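Local coordinates for protein putative alpha/beta hydrolase (Desulfitobacterium hafniense, PDB 4RPC) that is a putative hydrolase of the alpha/beta hydrolase family, probably cleaving a substrate, not yet identified, with a serine nucleophile, at residues V24-G29 with T36-I41; R43-R48 with K251-I256. All blocks are in the same frame, centred on the assembly; numbering follows the deposited sequence.

Contact 1. Residues V24-G29 with T36-I41; sequences VLLIHG and TCFARI
F38, at the junction of helices 34-37 and 39-45, lays its ring against L26 of strand 23-27, a parallel strand inside the central sheet of this alpha/beta hydrolase fold. L26 CB sits 3.5 Å from the F38 ring centroid and only 7° off its normal, a CH-pi contact over the middle of one face. With CG of L26 anti to its carbonyl carbon (chi1 -55°), the leucine runs back under the ring, and its CD1 comes 3.9 Å from F38 CG; the leucine and the phenylalanine point in opposing directions as they overlap. SG of C37 lies above the opposite face, offset toward the rim. F38 itself is the N-cap residue of helix 39-45, and its chi1 of -61° swings the ring over the strand end. There the edge meets backbone: CE2 is 3.6 Å from H28 N, close to the ring plane. I41 extends the apolar patch, its CG2 4.0 Å from L26 CD1. H28 turns its imidazole away from the helix side, and ND1 donates, nearly in the plane of its own imidazole, to G29 O at 2.8 Å, while C37 SG rests 3.7 Å from H28 CB.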
ATOM      1  N   VAL A  24      -2.317   8.706 -11.720  1.00 21.92           N
ATOM      2  CA  VAL A  24      -2.568   7.581 -10.898  1.00 21.80           C
ATOM      3  C   VAL A  24      -1.269   7.259 -10.108  1.00 20.21           C
ATOM      4  O   VAL A  24      -0.215   6.966 -10.693  1.00 19.00           O
ATOM      5  CB  VAL A  24      -2.998   6.403 -11.784  1.00 23.09           C
ATOM      6  CG1 VAL A  24      -3.178   5.129 -10.973  1.00 24.25           C
ATOM      7  CG2 VAL A  24      -4.313   6.742 -12.517  1.00 26.20           C
ATOM      8  N   LEU A  25      -1.355   7.312  -8.794  1.00 19.54           N
ATOM      9  CA  LEU A  25      -0.204   7.016  -7.891  1.00 19.66           C
ATOM     10  C   LEU A  25      -0.292   5.607  -7.357  1.00 17.85           C
ATOM     11  O   LEU A  25      -1.318   5.235  -6.830  1.00 17.39           O
ATOM     12  CB  LEU A  25      -0.265   7.946  -6.661  1.00 21.88           C
ATOM     13  CG  LEU A  25       0.830   8.884  -6.241  1.00 24.60           C
ATOM     14  CD1 LEU A  25       0.515   9.382  -4.842  1.00 25.71           C
ATOM     15  CD2 LEU A  25       2.233   8.321  -6.263  1.00 25.53           C
ATOM     16  N   LEU A  26       0.790   4.856  -7.426  1.00 17.28           N
ATOM     17  CA  LEU A  26       0.827   3.507  -6.968  1.00 18.32           C
ATOM     18  C   LEU A  26       1.886   3.368  -5.905  1.00 17.78           C
ATOM     19  O   LEU A  26       3.103   3.548  -6.213  1.00 18.38           O
ATOM     20  CB  LEU A  26       1.178   2.581  -8.121  1.00 19.27           C
ATOM     21  CG  LEU A  26       0.304   2.683  -9.341  1.00 20.74           C
ATOM     22  CD1 LEU A  26       0.928   1.864 -10.459  1.00 22.22           C
ATOM     23  CD2 LEU A  26      -1.077   2.160  -9.055  1.00 21.42           C
ATOM     24  N   ILE A  27       1.437   3.050  -4.673  1.00 16.79           N
ATOM     25  CA  ILE A  27       2.313   3.031  -3.472  1.00 16.22           C
ATOM     26  C   ILE A  27       2.411   1.658  -2.918  1.00 16.10           C
ATOM     27  O   ILE A  27       1.424   1.089  -2.459  1.00 15.81           O
ATOM     28  CB  ILE A  27       1.854   4.014  -2.373  1.00 17.53           C
ATOM     29  CG1 ILE A  27       1.515   5.387  -2.947  1.00 18.29           C
ATOM     30  CG2 ILE A  27       2.933   4.162  -1.303  1.00 18.21           C
ATOM     31  CD1 ILE A  27       0.962   6.396  -1.933  1.00 19.32           C
ATOM     32  N   HIS A  28       3.612   1.094  -3.004  1.00 17.46           N
ATOM     33  CA  HIS A  28       3.894  -0.250  -2.543  1.00 18.13           C
ATOM     34  C   HIS A  28       4.000  -0.367  -1.029  1.00 17.97           C
ATOM     35  O   HIS A  28       3.979   0.632  -0.312  1.00 17.86           O
ATOM     36  CB  HIS A  28       5.155  -0.792  -3.216  1.00 19.79           C
ATOM     37  CG  HIS A  28       6.450  -0.179  -2.740  1.00 18.96           C
ATOM     38  ND1 HIS A  28       7.065  -0.576  -1.579  1.00 19.36           N
ATOM     39  CD2 HIS A  28       7.306   0.688  -3.331  1.00 20.48           C
ATOM     40  CE1 HIS A  28       8.192   0.095  -1.413  1.00 19.84           C
ATOM     41  NE2 HIS A  28       8.372   0.865  -2.461  1.00 20.88           N
ATOM     42  N   GLY A  29       4.054  -1.591  -0.536  1.00 18.03           N
ATOM     43  CA  GLY A  29       4.099  -1.819   0.913  1.00 18.38           C
ATOM     44  C   GLY A  29       5.498  -2.122   1.447  1.00 18.43           C
ATOM     45  O   GLY A  29       6.494  -2.186   0.693  1.00 17.58           O
ATOM     46  N   THR A  36       8.579  -4.247  -9.173  1.00 35.33           N
ATOM     47  CA  THR A  36       7.957  -5.567  -9.282  1.00 36.54           C
ATOM     48  C   THR A  36       6.542  -5.612  -8.774  1.00 33.13           C
ATOM     49  O   THR A  36       5.779  -6.489  -9.082  1.00 33.90           O
ATOM     50  CB  THR A  36       8.756  -6.652  -8.541  1.00 39.73           C
ATOM     51  OG1 THR A  36       8.821  -6.358  -7.152  1.00 40.05           O
ATOM     52  CG2 THR A  36      10.170  -6.776  -9.107  1.00 44.01           C
ATOM     53  N   CYS A  37       6.217  -4.679  -7.916  1.00 27.91           N
ATOM     54  CA  CYS A  37       4.894  -4.587  -7.342  1.00 26.18           C
ATOM     55  C   CYS A  37       3.831  -4.279  -8.412  1.00 24.85           C
ATOM     56  O   CYS A  37       2.773  -4.867  -8.416  1.00 23.43           O
ATOM     57  CB  CYS A  37       4.932  -3.436  -6.319  1.00 26.60           C
ATOM     58  SG  CYS A  37       3.662  -3.649  -5.118  1.00 30.24           S
ATOM     59  N   PHE A  38       4.170  -3.353  -9.312  1.00 23.81           N
ATOM     60  CA  PHE A  38       3.253  -2.745 -10.239  1.00 25.33           C
ATOM     61  C   PHE A  38       3.540  -2.925 -11.722  1.00 25.36           C
ATOM     62  O   PHE A  38       2.911  -2.269 -12.538  1.00 28.46           O
ATOM     63  CB  PHE A  38       3.222  -1.228  -9.905  1.00 24.61           C
ATOM     64  CG  PHE A  38       2.730  -0.940  -8.506  1.00 21.67           C
ATOM     65  CD1 PHE A  38       1.461  -1.374  -8.126  1.00 21.45           C
ATOM     66  CD2 PHE A  38       3.498  -0.243  -7.606  1.00 20.16           C
ATOM     67  CE1 PHE A  38       0.973  -1.126  -6.858  1.00 20.59           C
ATOM     68  CE2 PHE A  38       3.024  -0.004  -6.337  1.00 19.69           C
ATOM     69  CZ  PHE A  38       1.758  -0.459  -5.959  1.00 19.43           C
ATOM     70  N   ALA A  39       4.422  -3.827 -12.083  1.00 26.25           N
ATOM     71  CA  ALA A  39       4.747  -4.059 -13.497  1.00 27.97           C
ATOM     72  C   ALA A  39       3.547  -4.210 -14.440  1.00 28.30           C
ATOM     73  O   ALA A  39       3.421  -3.462 -15.400  1.00 28.36           O
ATOM     74  CB  ALA A  39       5.714  -5.226 -13.656  1.00 28.73           C
ATOM     75  N   ARG A  40       2.651  -5.143 -14.125  1.00 28.53           N
ATOM     76  CA  ARG A  40       1.517  -5.419 -14.973  1.00 30.24           C
ATOM     77  C   ARG A  40       0.556  -4.282 -14.975  1.00 29.13           C
ATOM     78  O   ARG A  40      -0.012  -3.946 -16.025  1.00 29.91           O
ATOM     79  CB  ARG A  40       0.831  -6.726 -14.549  1.00 32.45           C
ATOM     80  CG  ARG A  40      -0.406  -7.091 -15.332  1.00 34.62           C
ATOM     81  CD  ARG A  40      -0.136  -7.220 -16.849  1.00 36.21           C
ATOM     82  NE  ARG A  40      -1.389  -7.441 -17.563  1.00 37.24           N
ATOM     83  CZ  ARG A  40      -1.979  -8.633 -17.699  1.00 40.04           C
ATOM     84  NH1 ARG A  40      -1.431  -9.730 -17.196  1.00 42.02           N
ATOM     85  NH2 ARG A  40      -3.126  -8.736 -18.337  1.00 39.69           N
ATOM     86  N   ILE A  41       0.386  -3.631 -13.822  1.00 28.34           N
ATOM     87  CA  ILE A  41      -0.563  -2.517 -13.766  1.00 26.73           C
ATOM     88  C   ILE A  41      -0.088  -1.391 -14.661  1.00 26.33           C
ATOM     89  O   ILE A  41      -0.854  -0.795 -15.397  1.00 28.48           O
ATOM     90  CB  ILE A  41      -0.771  -2.021 -12.317  1.00 25.91           C
ATOM     91  CG1 ILE A  41      -1.527  -3.110 -11.543  1.00 26.70           C
ATOM     92  CG2 ILE A  41      -1.560  -0.708 -12.275  1.00 25.35           C
ATOM     93  CD1 ILE A  41      -1.525  -2.922 -10.036  1.00 25.26           C
TER

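Contact 2. Residues R43-R48 with K251-I256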
ATOM      1  N   ARG A  43       1.912  -1.613 -17.250  1.00 31.34           N
ATOM      2  CA  ARG A  43       1.690  -2.041 -18.626  1.00 35.03           C
ATOM      3  C   ARG A  43       0.259  -1.881 -19.088  1.00 35.27           C
ATOM      4  O   ARG A  43       0.042  -1.399 -20.195  1.00 33.19           O
ATOM      5  CB  ARG A  43       2.127  -3.486 -18.863  1.00 38.74           C
ATOM      6  CG  ARG A  43       3.637  -3.660 -18.801  1.00 41.75           C
ATOM      7  CD  ARG A  43       4.071  -4.966 -19.452  1.00 45.09           C
ATOM      8  NE  ARG A  43       3.626  -6.087 -18.653  1.00 46.85           N
ATOM      9  CZ  ARG A  43       4.257  -6.541 -17.565  1.00 49.94           C
ATOM     10  NH1 ARG A  43       5.400  -5.994 -17.129  1.00 47.67           N
ATOM     11  NH2 ARG A  43       3.750  -7.589 -16.917  1.00 51.65           N
ATOM     12  N   ASP A  44      -0.711  -2.229 -18.233  1.00 35.87           N
ATOM     13  CA  ASP A  44      -2.139  -2.069 -18.592  1.00 38.12           C
ATOM     14  C   ASP A  44      -2.621  -0.609 -18.698  1.00 35.67           C
ATOM     15  O   ASP A  44      -3.497  -0.316 -19.487  1.00 35.04           O
ATOM     16  CB  ASP A  44      -3.053  -2.798 -17.617  1.00 39.73           C
ATOM     17  CG  ASP A  44      -2.844  -4.287 -17.621  1.00 46.51           C
ATOM     18  OD1 ASP A  44      -2.297  -4.835 -18.625  1.00 50.41           O
ATOM     19  OD2 ASP A  44      -3.223  -4.919 -16.592  1.00 52.33           O
ATOM     20  N   LEU A  45      -2.076   0.290 -17.884  1.00 32.57           N
ATOM     21  CA  LEU A  45      -2.569   1.658 -17.869  1.00 30.62           C
ATOM     22  C   LEU A  45      -1.686   2.672 -18.619  1.00 30.87           C
ATOM     23  O   LEU A  45      -2.113   3.787 -18.821  1.00 29.08           O
ATOM     24  CB  LEU A  45      -2.763   2.111 -16.412  1.00 29.06           C
ATOM     25  CG  LEU A  45      -3.651   1.219 -15.544  1.00 28.40           C
ATOM     26  CD1 LEU A  45      -3.598   1.681 -14.103  1.00 27.02           C
ATOM     27  CD2 LEU A  45      -5.087   1.238 -16.043  1.00 30.10           C
ATOM     28  N   LYS A  46      -0.483   2.297 -19.048  1.00 32.73           N
ATOM     29  CA  LYS A  46       0.454   3.290 -19.587  1.00 34.54           C
ATOM     30  C   LYS A  46      -0.010   3.951 -20.876  1.00 36.01           C
ATOM     31  O   LYS A  46       0.373   5.076 -21.151  1.00 34.51           O
ATOM     32  CB  LYS A  46       1.841   2.700 -19.796  1.00 35.94           C
ATOM     33  CG  LYS A  46       1.968   1.646 -20.875  1.00 39.56           C
ATOM     34  CD  LYS A  46       3.361   1.055 -20.774  1.00 43.27           C
ATOM     35  CE  LYS A  46       3.607  -0.099 -21.741  1.00 45.79           C
ATOM     36  NZ  LYS A  46       3.877   0.484 -23.079  1.00 52.88           N
ATOM     37  N   ASP A  47      -0.828   3.245 -21.661  1.00 38.46           N
ATOM     38  CA  ASP A  47      -1.438   3.827 -22.861  1.00 40.90           C
ATOM     39  C   ASP A  47      -2.133   5.180 -22.571  1.00 38.88           C
ATOM     40  O   ASP A  47      -2.103   6.081 -23.380  1.00 37.06           O
ATOM     41  CB  ASP A  47      -2.421   2.820 -23.533  1.00 44.54           C
ATOM     42  CG  ASP A  47      -3.708   2.536 -22.685  1.00 48.68           C
ATOM     43  OD1 ASP A  47      -3.631   2.157 -21.478  1.00 47.43           O
ATOM     44  OD2 ASP A  47      -4.835   2.685 -23.237  1.00 52.43           O
ATOM     45  N   ARG A  48      -2.713   5.320 -21.379  1.00 36.31           N
ATOM     46  CA  ARG A  48      -3.625   6.383 -21.107  1.00 37.68           C
ATOM     47  C   ARG A  48      -3.266   7.216 -19.848  1.00 34.48           C
ATOM     48  O   ARG A  48      -3.415   8.445 -19.822  1.00 33.49           O
ATOM     49  CB  ARG A  48      -4.999   5.747 -21.009  1.00 40.55           C
ATOM     50  CG  ARG A  48      -5.988   6.512 -20.172  1.00 46.15           C
ATOM     51  CD  ARG A  48      -6.515   7.753 -20.882  1.00 52.25           C
ATOM     52  NE  ARG A  48      -7.870   8.038 -20.390  1.00 56.51           N
ATOM     53  CZ  ARG A  48      -8.432   9.241 -20.327  1.00 58.52           C
ATOM     54  NH1 ARG A  48      -7.779  10.345 -20.736  1.00 59.49           N
ATOM     55  NH2 ARG A  48      -9.659   9.334 -19.833  1.00 60.42           N
ATOM     56  N   LYS A 251      -6.626  -7.410 -12.504  1.00 34.94           N
ATOM     57  CA  LYS A 251      -7.924  -6.979 -11.936  1.00 35.30           C
ATOM     58  C   LYS A 251      -7.834  -5.655 -11.216  1.00 32.84           C
ATOM     59  O   LYS A 251      -8.826  -4.956 -11.075  1.00 31.28           O
ATOM     60  CB  LYS A 251      -8.510  -7.974 -10.950  1.00 35.82           C
ATOM     61  CG  LYS A 251      -8.730  -9.341 -11.512  1.00 38.42           C
ATOM     62  CD  LYS A 251      -9.414 -10.202 -10.463  1.00 39.68           C
ATOM     63  CE  LYS A 251      -9.573 -11.624 -10.988  1.00 43.07           C
ATOM     64  NZ  LYS A 251     -10.614 -12.319 -10.215  1.00 45.09           N
ATOM     65  N   ILE A 252      -6.653  -5.323 -10.700  1.00 33.37           N
ATOM     66  CA  ILE A 252      -6.478  -4.002 -10.105  1.00 31.48           C
ATOM     67  C   ILE A 252      -6.543  -2.958 -11.215  1.00 30.38           C
ATOM     68  O   ILE A 252      -7.191  -1.951 -11.045  1.00 30.14           O
ATOM     69  CB  ILE A 252      -5.130  -3.807  -9.316  1.00 31.25           C
ATOM     70  CG1 ILE A 252      -4.880  -4.873  -8.225  1.00 33.07           C
ATOM     71  CG2 ILE A 252      -5.094  -2.428  -8.693  1.00 29.04           C
ATOM     72  CD1 ILE A 252      -5.904  -4.948  -7.153  1.00 35.62           C
ATOM     73  N   SER A 253      -5.829  -3.179 -12.319  1.00 31.64           N
ATOM     74  CA  SER A 253      -5.913  -2.297 -13.529  1.00 33.96           C
ATOM     75  C   SER A 253      -7.305  -2.003 -13.987  1.00 33.64           C
ATOM     76  O   SER A 253      -7.643  -0.875 -14.278  1.00 31.50           O
ATOM     77  CB  SER A 253      -5.235  -2.941 -14.721  1.00 36.01           C
ATOM     78  OG  SER A 253      -3.900  -3.081 -14.417  1.00 40.80           O
ATOM     79  N   ARG A 254      -8.089  -3.059 -14.104  1.00 35.03           N
ATOM     80  CA  ARG A 254      -9.464  -2.938 -14.583  1.00 37.24           C
ATOM     81  C   ARG A 254     -10.251  -2.083 -13.608  1.00 34.43           C
ATOM     82  O   ARG A 254     -10.978  -1.195 -13.973  1.00 35.32           O
ATOM     83  CB  ARG A 254     -10.075  -4.328 -14.677  1.00 41.37           C
ATOM     84  CG  ARG A 254     -11.048  -4.529 -15.790  1.00 47.78           C
ATOM     85  CD  ARG A 254     -10.966  -5.951 -16.322  1.00 52.67           C
ATOM     86  NE  ARG A 254     -12.192  -6.694 -16.078  1.00 56.91           N
ATOM     87  CZ  ARG A 254     -13.307  -6.577 -16.793  1.00 58.79           C
ATOM     88  NH1 ARG A 254     -13.394  -5.713 -17.804  1.00 61.04           N
ATOM     89  NH2 ARG A 254     -14.347  -7.328 -16.484  1.00 60.65           N
ATOM     90  N   LEU A 255     -10.077  -2.336 -12.335  1.00 32.38           N
ATOM     91  CA  LEU A 255     -10.813  -1.604 -11.329  1.00 31.69           C
ATOM     92  C   LEU A 255     -10.464  -0.101 -11.322  1.00 29.35           C
ATOM     93  O   LEU A 255     -11.350   0.757 -11.198  1.00 28.72           O
ATOM     94  CB  LEU A 255     -10.494  -2.217  -9.980  1.00 32.46           C
ATOM     95  CG  LEU A 255     -11.351  -1.781  -8.808  1.00 34.08           C
ATOM     96  CD1 LEU A 255     -12.825  -1.834  -9.168  1.00 35.45           C
ATOM     97  CD2 LEU A 255     -11.052  -2.701  -7.621  1.00 34.63           C
ATOM     98  N   ILE A 256      -9.180   0.218 -11.461  1.00 26.94           N
ATOM     99  CA  ILE A 256      -8.759   1.609 -11.552  1.00 26.57           C
ATOM    100  C   ILE A 256      -9.444   2.327 -12.735  1.00 27.76           C
ATOM    101  O   ILE A 256      -9.962   3.431 -12.590  1.00 26.91           O
ATOM    102  CB  ILE A 256      -7.223   1.748 -11.660  1.00 25.35           C
ATOM    103  CG1 ILE A 256      -6.579   1.423 -10.309  1.00 24.44           C
ATOM    104  CG2 ILE A 256      -6.862   3.180 -11.992  1.00 25.20           C
ATOM    105  CD1 ILE A 256      -5.060   1.276 -10.334  1.00 24.31           C
TER
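D44 lays its CB and carboxylate alongside S253, with D44 CB 3.6 Å from S253 CB and OD2 reaching on to the hydroxyl. S253 OG donates a hydrogen bond of 2.9 Å to D44 OD2, which receives it on its anti lone pair, the one turned away from OD1. Both partners share a first torsion: CG of D44 and OG of S253 each stand anti to their own carbonyl carbon (chi1 -63° in both), which directs the two polar ends at one another across the gap between the helices. The hydroxyl also lies 3.3 Å from D44 CB, a plain contact beside the bond. The second carboxylate oxygen, OD1, forms a salt bridge with NE of R40, four residues earlier, and the two oxygens thus serve different helices. Replacing D44 by an alanine would probably leave the buried S253 hydroxyl without this acceptor and R40 NE without its salt-bridge partner. The meeting joins helix 39-45 to helix 249-259, the last helix of the alpha/beta hydrolase fold, two segments 203 residues apart in sequence. L45 packs beside the polar pair: its CD2 lies 3.8 Å from the backbone O of S253, while its CD1 makes the apolar contact with I256, meeting I256 CD1 at 4.1 Å and I256 CG2 at 4.2 Å. The L45 side chain lies roughly perpendicular to that of I256. Further along the segment, D47 OD1 makes a salt bridge to NH2 of R257, and the L45 side chain touches R257 too.

In the fold
From the N terminus, strand 23-27 enters the middle of the sheet, and contact 1 closes the short loop that follows it, folding helix 34-37 and the start of helix 39-45 back over the strand end. Contact 2 opens only afterwards, so the two lie in series, neither nested nor crossed; its own closure is long, bringing back the helix 249-259 near the C terminus. Helix 39-45 serves both, and their centres are about 11 Å apart. They touch directly: I41 packs with its CA against S253 OG and its CD1 against I252 CB, while V24 and L26 meet I256. Helices 39-45 and 249-259 thus meet each other and pack against the sheet at strand 23-27.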